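Local coordinates for 3'-5' exonuclease crn-4 (Caenorhabditis elegans, PDB 5DK5), which digests RNA and DNA from the 3' end as a homodimeric exonuclease and takes part in the breakdown of DNA during apoptosis, at residues L21-F26 with D193-I198; E27-A32 with E40-A45. All coordinates share one frame; numbering follows the deposited sequence.

Contact 1 (L21-F26 with D193-I198)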
ATOM      1  N   LEU B  21      13.196 -16.895 -28.370  1.00 34.82           N
ATOM      2  CA  LEU B  21      13.525 -16.171 -27.148  1.00 32.61           C
ATOM      3  C   LEU B  21      12.359 -15.278 -26.733  1.00 35.40           C
ATOM      4  O   LEU B  21      11.885 -14.452 -27.512  1.00 33.44           O
ATOM      5  CB  LEU B  21      14.789 -15.332 -27.338  1.00 37.75           C
ATOM      6  CG  LEU B  21      16.085 -16.101 -27.597  1.00 34.40           C
ATOM      7  CD1 LEU B  21      17.220 -15.133 -27.881  1.00 35.25           C
ATOM      8  CD2 LEU B  21      16.432 -17.002 -26.418  1.00 33.89           C
ATOM      9  N   LEU B  22      11.906 -15.455 -25.496  1.00 36.25           N
ATOM     10  CA  LEU B  22      10.790 -14.686 -24.963  1.00 37.73           C
ATOM     11  C   LEU B  22      11.299 -13.585 -24.047  1.00 29.07           C
ATOM     12  O   LEU B  22      11.778 -13.855 -22.951  1.00 28.64           O
ATOM     13  CB  LEU B  22       9.825 -15.596 -24.202  1.00 37.98           C
ATOM     14  CG  LEU B  22       9.242 -16.774 -24.985  1.00 38.38           C
ATOM     15  CD1 LEU B  22       8.332 -17.602 -24.090  1.00 38.84           C
ATOM     16  CD2 LEU B  22       8.489 -16.298 -26.221  1.00 29.63           C
ATOM     17  N   ILE B  23      11.196 -12.342 -24.500  1.00 29.25           N
ATOM     18  CA  ILE B  23      11.621 -11.212 -23.688  1.00 28.90           C
ATOM     19  C   ILE B  23      10.566 -10.957 -22.613  1.00 27.75           C
ATOM     20  O   ILE B  23       9.463 -10.506 -22.913  1.00 27.30           O
ATOM     21  CB  ILE B  23      11.837  -9.946 -24.536  1.00 29.61           C
ATOM     22  CG1 ILE B  23      12.987 -10.149 -25.525  1.00 31.25           C
ATOM     23  CG2 ILE B  23      12.141  -8.744 -23.647  1.00 32.89           C
ATOM     24  CD1 ILE B  23      12.582 -10.808 -26.829  1.00 31.65           C
ATOM     25  N   LEU B  24      10.918 -11.249 -21.365  1.00 27.51           N
ATOM     26  CA  LEU B  24       9.973 -11.203 -20.252  1.00 27.63           C
ATOM     27  C   LEU B  24      10.169  -9.961 -19.387  1.00 28.37           C
ATOM     28  O   LEU B  24      11.294  -9.496 -19.200  1.00 26.44           O
ATOM     29  CB  LEU B  24      10.118 -12.468 -19.402  1.00 29.79           C
ATOM     30  CG  LEU B  24       9.303 -12.555 -18.112  1.00 33.85           C
ATOM     31  CD1 LEU B  24       8.889 -13.995 -17.862  1.00 36.99           C
ATOM     32  CD2 LEU B  24      10.094 -12.028 -16.923  1.00 34.98           C
ATOM     33  N   ASP B  25       9.069  -9.437 -18.851  1.00 34.18           N
ATOM     34  CA  ASP B  25       9.119  -8.263 -17.986  1.00 34.65           C
ATOM     35  C   ASP B  25       7.984  -8.246 -16.965  1.00 30.36           C
ATOM     36  O   ASP B  25       6.811  -8.353 -17.324  1.00 26.47           O
ATOM     37  CB  ASP B  25       9.065  -6.983 -18.815  1.00 38.40           C
ATOM     38  CG  ASP B  25       9.166  -5.736 -17.961  1.00 42.83           C
ATOM     39  OD1 ASP B  25       8.135  -5.294 -17.414  1.00 45.48           O
ATOM     40  OD2 ASP B  25      10.283  -5.198 -17.834  1.00 44.49           O
ATOM     41  N   PHE B  26       8.352  -8.100 -15.696  1.00 29.46           N
ATOM     42  CA  PHE B  26       7.387  -7.937 -14.616  1.00 28.05           C
ATOM     43  C   PHE B  26       7.437  -6.517 -14.069  1.00 28.81           C
ATOM     44  O   PHE B  26       8.509  -5.927 -13.938  1.00 31.85           O
ATOM     45  CB  PHE B  26       7.653  -8.925 -13.476  1.00 25.74           C
ATOM     46  CG  PHE B  26       7.315 -10.352 -13.803  1.00 26.27           C
ATOM     47  CD1 PHE B  26       6.043 -10.703 -14.223  1.00 25.19           C
ATOM     48  CD2 PHE B  26       8.264 -11.350 -13.655  1.00 28.66           C
ATOM     49  CE1 PHE B  26       5.731 -12.019 -14.507  1.00 26.36           C
ATOM     50  CE2 PHE B  26       7.959 -12.666 -13.938  1.00 29.08           C
ATOM     51  CZ  PHE B  26       6.690 -13.001 -14.365  1.00 28.07           C
ATOM     52  N   ASP B 193       6.736  -1.758 -23.063  1.00 41.74           N
ATOM     53  CA  ASP B 193       7.771  -0.885 -23.609  1.00 45.35           C
ATOM     54  C   ASP B 193       9.154  -1.418 -23.257  1.00 42.25           C
ATOM     55  O   ASP B 193      10.065  -1.395 -24.086  1.00 42.12           O
ATOM     56  CB  ASP B 193       7.608   0.544 -23.090  1.00 51.48           C
ATOM     57  CG  ASP B 193       6.470   1.282 -23.764  1.00 54.57           C
ATOM     58  OD1 ASP B 193       5.627   0.624 -24.410  1.00 55.16           O
ATOM     59  OD2 ASP B 193       6.416   2.524 -23.642  1.00 55.33           O
ATOM     60  N   ASP B 194       9.306  -1.899 -22.027  1.00 35.62           N
ATOM     61  CA  ASP B 194      10.557  -2.514 -21.601  1.00 36.05           C
ATOM     62  C   ASP B 194      10.852  -3.735 -22.463  1.00 33.49           C
ATOM     63  O   ASP B 194      11.978  -3.929 -22.913  1.00 32.23           O
ATOM     64  CB  ASP B 194      10.498  -2.909 -20.124  1.00 39.06           C
ATOM     65  CG  ASP B 194      10.442  -1.709 -19.200  1.00 43.53           C
ATOM     66  OD1 ASP B 194      10.201  -0.588 -19.693  1.00 46.90           O
ATOM     67  OD2 ASP B 194      10.635  -1.887 -17.979  1.00 43.75           O
ATOM     68  N   CYS B 195       9.826  -4.550 -22.691  1.00 33.46           N
ATOM     69  CA  CYS B 195       9.958  -5.738 -23.526  1.00 32.57           C
ATOM     70  C   CYS B 195      10.451  -5.380 -24.924  1.00 34.10           C
ATOM     71  O   CYS B 195      11.359  -6.020 -25.453  1.00 32.54           O
ATOM     72  CB  CYS B 195       8.620  -6.474 -23.621  1.00 30.96           C
ATOM     73  SG  CYS B 195       8.169  -7.395 -22.140  1.00 32.66           S
ATOM     74  N   LEU B 196       9.849  -4.352 -25.512  1.00 38.80           N
ATOM     75  CA  LEU B 196      10.210  -3.924 -26.858  1.00 39.20           C
ATOM     76  C   LEU B 196      11.636  -3.384 -26.906  1.00 39.59           C
ATOM     77  O   LEU B 196      12.374  -3.658 -27.851  1.00 39.84           O
ATOM     78  CB  LEU B 196       9.226  -2.863 -27.357  1.00 39.99           C
ATOM     79  CG  LEU B 196       7.790  -3.339 -27.595  1.00 40.05           C
ATOM     80  CD1 LEU B 196       6.880  -2.160 -27.902  1.00 40.87           C
ATOM     81  CD2 LEU B 196       7.723  -4.368 -28.715  1.00 40.39           C
ATOM     82  N   ASN B 197      12.021  -2.620 -25.890  1.00 33.40           N
ATOM     83  CA  ASN B 197      13.373  -2.080 -25.819  1.00 36.32           C
ATOM     84  C   ASN B 197      14.411  -3.187 -25.677  1.00 35.47           C
ATOM     85  O   ASN B 197      15.431  -3.182 -26.364  1.00 34.75           O
ATOM     86  CB  ASN B 197      13.502  -1.096 -24.654  1.00 40.36           C
ATOM     87  CG  ASN B 197      13.005   0.290 -25.008  1.00 44.66           C
ATOM     88  OD1 ASN B 197      13.616   0.992 -25.816  1.00 46.81           O
ATOM     89  ND2 ASN B 197      11.896   0.699 -24.399  1.00 44.06           N
ATOM     90  N   ILE B 198      14.143  -4.137 -24.788  1.00 36.34           N
ATOM     91  CA  ILE B 198      15.048  -5.260 -24.574  1.00 38.45           C
ATOM     92  C   ILE B 198      15.155  -6.102 -25.842  1.00 39.34           C
ATOM     93  O   ILE B 198      16.238  -6.568 -26.199  1.00 37.97           O
ATOM     94  CB  ILE B 198      14.581  -6.144 -23.399  1.00 35.99           C
ATOM     95  CG1 ILE B 198      14.698  -5.375 -22.081  1.00 36.18           C
ATOM     96  CG2 ILE B 198      15.410  -7.427 -23.316  1.00 35.40           C
ATOM     97  CD1 ILE B 198      13.990  -6.035 -20.909  1.00 34.65           C
TER
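Carboxylate oxygen OD2 of D25 lies 3.2 Å from D194 CB. It is also 3.3 Å from D194 OD2, a pair of acceptors with no hydrogen bond between them. The two carboxylate planes stand nearly perpendicular, 89° apart. D25 reaches this position because its CG is anti to the backbone N (chi1 -178°), which carries the group off strand 20-28 toward helix 191-207. Both residues bind magnesium, and here the ion sits about 3 Å from the nearest side-chain atom of D25. In this crystal D194 OD2 also bonds to the morpholine nitrogen of a bound MES molecule. E27 OE2 lies close to D25 OD1 and to D194 OD2, bringing a third carboxylate into the cluster.

Beneath the acids the contact turns apolar. C195 SG rests 3.5 Å from D25 CB and thus touches the methylene group rather than the carboxylate. Two residues back along the strand, I23 points its CG2 methyl at the helix: it meets I198 CG2 at 3.5 Å, the two side chains running past each other in opposite directions, and approaches C195 O at 3.4 Å. I23 continues onto A199 and L202 of the same helix. The segment axes come within 7.7 Å and their directions are 144° apart, the helix running obliquely antiparallel across the sheet face.

If an alanine stood at D25, the CB contact to sulfur could persist, but the magnesium would probably lose a ligand and D194 its neighbouring carboxylate. The strand and helix therefore bring together acids from distant parts of the sequence, the arrangement of a DEDDh exonuclease site, where a bound metal would probably offset the crowding of carboxylates, beside the apolar packing of I23, C195 and I198.

Contact 2 (E27-A32 with E40-A45)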
ATOM      1  N   GLU B  27       6.265  -5.971 -13.771  1.00 26.82           N
ATOM      2  CA  GLU B  27       6.153  -4.757 -12.972  1.00 27.30           C
ATOM      3  C   GLU B  27       5.411  -5.119 -11.697  1.00 25.05           C
ATOM      4  O   GLU B  27       4.509  -5.957 -11.722  1.00 23.41           O
ATOM      5  CB  GLU B  27       5.431  -3.651 -13.739  1.00 30.29           C
ATOM      6  CG  GLU B  27       6.115  -3.270 -15.044  1.00 36.12           C
ATOM      7  CD  GLU B  27       7.524  -2.736 -14.845  1.00 38.57           C
ATOM      8  OE1 GLU B  27       7.772  -2.075 -13.814  1.00 35.75           O
ATOM      9  OE2 GLU B  27       8.382  -2.983 -15.720  1.00 40.93           O
ATOM     10  N   THR B  28       5.801  -4.495 -10.589  1.00 24.47           N
ATOM     11  CA  THR B  28       5.265  -4.854  -9.281  1.00 23.03           C
ATOM     12  C   THR B  28       4.747  -3.650  -8.508  1.00 22.54           C
ATOM     13  O   THR B  28       5.008  -2.501  -8.864  1.00 22.25           O
ATOM     14  CB  THR B  28       6.332  -5.552  -8.404  1.00 22.59           C
ATOM     15  OG1 THR B  28       7.302  -4.591  -7.962  1.00 19.20           O
ATOM     16  CG2 THR B  28       7.035  -6.669  -9.172  1.00 23.55           C
ATOM     17  N   THR B  29       4.007  -3.931  -7.442  1.00 22.58           N
ATOM     18  CA  THR B  29       3.699  -2.916  -6.451  1.00 21.31           C
ATOM     19  C   THR B  29       5.011  -2.483  -5.819  1.00 21.42           C
ATOM     20  O   THR B  29       5.981  -3.242  -5.813  1.00 22.74           O
ATOM     21  CB  THR B  29       2.743  -3.437  -5.370  1.00 19.68           C
ATOM     22  OG1 THR B  29       3.294  -4.621  -4.779  1.00 19.89           O
ATOM     23  CG2 THR B  29       1.381  -3.756  -5.967  1.00 16.39           C
ATOM     24  N   SER B  30       5.049  -1.265  -5.293  1.00 19.72           N
ATOM     25  CA  SER B  30       6.267  -0.755  -4.682  1.00 20.52           C
ATOM     26  C   SER B  30       6.026   0.525  -3.896  1.00 19.77           C
ATOM     27  O   SER B  30       5.008   1.198  -4.063  1.00 18.75           O
ATOM     28  CB  SER B  30       7.330  -0.501  -5.751  1.00 21.43           C
ATOM     29  OG  SER B  30       6.863   0.436  -6.705  1.00 21.25           O
ATOM     30  N   ASP B  31       6.980   0.829  -3.025  1.00 23.29           N
ATOM     31  CA  ASP B  31       7.034   2.096  -2.312  1.00 25.21           C
ATOM     32  C   ASP B  31       8.497   2.518  -2.282  1.00 28.47           C
ATOM     33  O   ASP B  31       9.248   2.105  -1.399  1.00 30.74           O
ATOM     34  CB  ASP B  31       6.464   1.965  -0.900  1.00 25.31           C
ATOM     35  CG  ASP B  31       6.372   3.299  -0.181  1.00 26.03           C
ATOM     36  OD1 ASP B  31       6.158   4.330  -0.856  1.00 26.86           O
ATOM     37  OD2 ASP B  31       6.514   3.317   1.061  1.00 24.10           O
ATOM     38  N   ALA B  32       8.880   3.337  -3.258  1.00 32.82           N
ATOM     39  CA  ALA B  32      10.283   3.622  -3.574  1.00 34.64           C
ATOM     40  C   ALA B  32      11.197   3.785  -2.358  1.00 38.70           C
ATOM     41  O   ALA B  32      12.331   3.305  -2.361  1.00 39.46           O
ATOM     42  CB  ALA B  32      10.359   4.870  -4.438  1.00 35.63           C
ATOM     43  N   GLU B  40       4.307  -7.389  -5.256  1.00 21.11           N
ATOM     44  CA  GLU B  40       3.403  -8.263  -5.998  1.00 21.74           C
ATOM     45  C   GLU B  40       3.357  -7.854  -7.463  1.00 21.50           C
ATOM     46  O   GLU B  40       3.296  -6.667  -7.773  1.00 22.78           O
ATOM     47  CB  GLU B  40       1.994  -8.210  -5.415  1.00 23.32           C
ATOM     48  CG  GLU B  40       1.883  -8.676  -3.983  1.00 22.80           C
ATOM     49  CD  GLU B  40       0.503  -8.428  -3.414  1.00 24.94           C
ATOM     50  OE1 GLU B  40       0.222  -7.276  -3.020  1.00 24.02           O
ATOM     51  OE2 GLU B  40      -0.306  -9.379  -3.375  1.00 28.85           O
ATOM     52  N   VAL B  41       3.371  -8.837  -8.356  1.00 20.79           N
ATOM     53  CA  VAL B  41       3.267  -8.581  -9.788  1.00 20.86           C
ATOM     54  C   VAL B  41       1.936  -7.913 -10.122  1.00 19.49           C
ATOM     55  O   VAL B  41       0.881  -8.371  -9.682  1.00 18.29           O
ATOM     56  CB  VAL B  41       3.396  -9.886 -10.600  1.00 23.31           C
ATOM     57  CG1 VAL B  41       3.200  -9.623 -12.092  1.00 24.67           C
ATOM     58  CG2 VAL B  41       4.747 -10.534 -10.354  1.00 21.78           C
ATOM     59  N   ILE B  42       1.991  -6.837 -10.904  1.00 18.10           N
ATOM     60  CA  ILE B  42       0.786  -6.131 -11.336  1.00 19.19           C
ATOM     61  C   ILE B  42       0.713  -6.009 -12.859  1.00 20.97           C
ATOM     62  O   ILE B  42      -0.320  -5.622 -13.405  1.00 22.07           O
ATOM     63  CB  ILE B  42       0.695  -4.726 -10.706  1.00 17.57           C
ATOM     64  CG1 ILE B  42       1.973  -3.928 -10.974  1.00 19.55           C
ATOM     65  CG2 ILE B  42       0.446  -4.843  -9.205  1.00 16.95           C
ATOM     66  CD1 ILE B  42       1.918  -2.502 -10.461  1.00 22.80           C
ATOM     67  N   GLN B  43       1.806  -6.337 -13.542  1.00 23.99           N
ATOM     68  CA  GLN B  43       1.778  -6.463 -14.995  1.00 24.71           C
ATOM     69  C   GLN B  43       2.733  -7.557 -15.467  1.00 25.55           C
ATOM     70  O   GLN B  43       3.849  -7.691 -14.964  1.00 25.68           O
ATOM     71  CB  GLN B  43       2.119  -5.136 -15.671  1.00 25.30           C
ATOM     72  CG  GLN B  43       1.899  -5.163 -17.178  1.00 28.41           C
ATOM     73  CD  GLN B  43       1.968  -3.790 -17.814  1.00 31.67           C
ATOM     74  OE1 GLN B  43       2.359  -2.811 -17.176  1.00 34.58           O
ATOM     75  NE2 GLN B  43       1.587  -3.712 -19.084  1.00 31.54           N
ATOM     76  N   PHE B  44       2.266  -8.330 -16.443  1.00 26.09           N
ATOM     77  CA  PHE B  44       2.961  -9.509 -16.945  1.00 25.55           C
ATOM     78  C   PHE B  44       3.096  -9.379 -18.462  1.00 25.53           C
ATOM     79  O   PHE B  44       2.122  -9.575 -19.188  1.00 29.34           O
ATOM     80  CB  PHE B  44       2.177 -10.770 -16.556  1.00 27.77           C
ATOM     81  CG  PHE B  44       2.959 -12.053 -16.650  1.00 30.66           C
ATOM     82  CD1 PHE B  44       4.071 -12.168 -17.467  1.00 34.47           C
ATOM     83  CD2 PHE B  44       2.561 -13.159 -15.916  1.00 33.13           C
ATOM     84  CE1 PHE B  44       4.772 -13.359 -17.544  1.00 37.05           C
ATOM     85  CE2 PHE B  44       3.258 -14.350 -15.989  1.00 34.71           C
ATOM     86  CZ  PHE B  44       4.362 -14.451 -16.803  1.00 36.27           C
ATOM     87  N   ALA B  45       4.299  -9.052 -18.935  1.00 23.10           N
ATOM     88  CA  ALA B  45       4.514  -8.734 -20.347  1.00 24.21           C
ATOM     89  C   ALA B  45       5.594  -9.601 -20.988  1.00 25.60           C
ATOM     90  O   ALA B  45       6.691  -9.748 -20.449  1.00 26.50           O
ATOM     91  CB  ALA B  45       4.871  -7.263 -20.502  1.00 26.64           C
TER
HETATM   92  O   HOH W   1       2.270  -5.645  -2.508  1.00 18.82           O
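E27 O accepts two backbone N-H groups, from I42 N at 2.8 Å along an almost straight bond (178°) and from Q43 N at a longer 3.3 Å. Two consecutive residues facing one make a classic beta bulge; E27 N returns a bond to Q43 O.

Past the bulge, T29 grips E40 twice: T29 N donates to E40 O at 2.8 Å, and E40 N donates to T29 OG1 at 3.0 Å. OG1 can do this because it sits between the backbone N and carbonyl carbon (chi1 55°). The same hydroxyl gives its proton to a water 2.7 Å away, which in turn donates to E40 OE1. E40 OE2 accepts from V69 N and L70 N, holding the carboxylate's other oxygen.

Outside this polar layer, T29 CG2 touches I42 CG2 at 3.5 Å. At the end of the isoleucine, I42 CD1 lies 3.5 Å from T28 O. E27 and Q43 pair through their CB atoms at 4.1 Å, after which E27 bends at chi2 (-61°) and leads off to the magnesium. Backbone bonding thus fixes the base of a metal-binding glutamate, while its carboxylate serves the ion.

Overall arrangement
From the N terminus, strand 20-28 supplies first 21-26 and then 27-28, so both contacts share it. Contact 2 closes a short loop, with seven residues between its segments, as the chain turns back into the antiparallel neighbour 41-50. Contact 1 closes only after the chain has passed through much of the exonuclease fold and reached helix 191-207; contact 2 is nested inside that larger loop. The two meet directly: D25 N probably bonds to A45 O, C195 SG packs against A45 O, and the rings of F26 and F44 touch. Together they tie one helix and two sheet strands around the acids of the magnesium site.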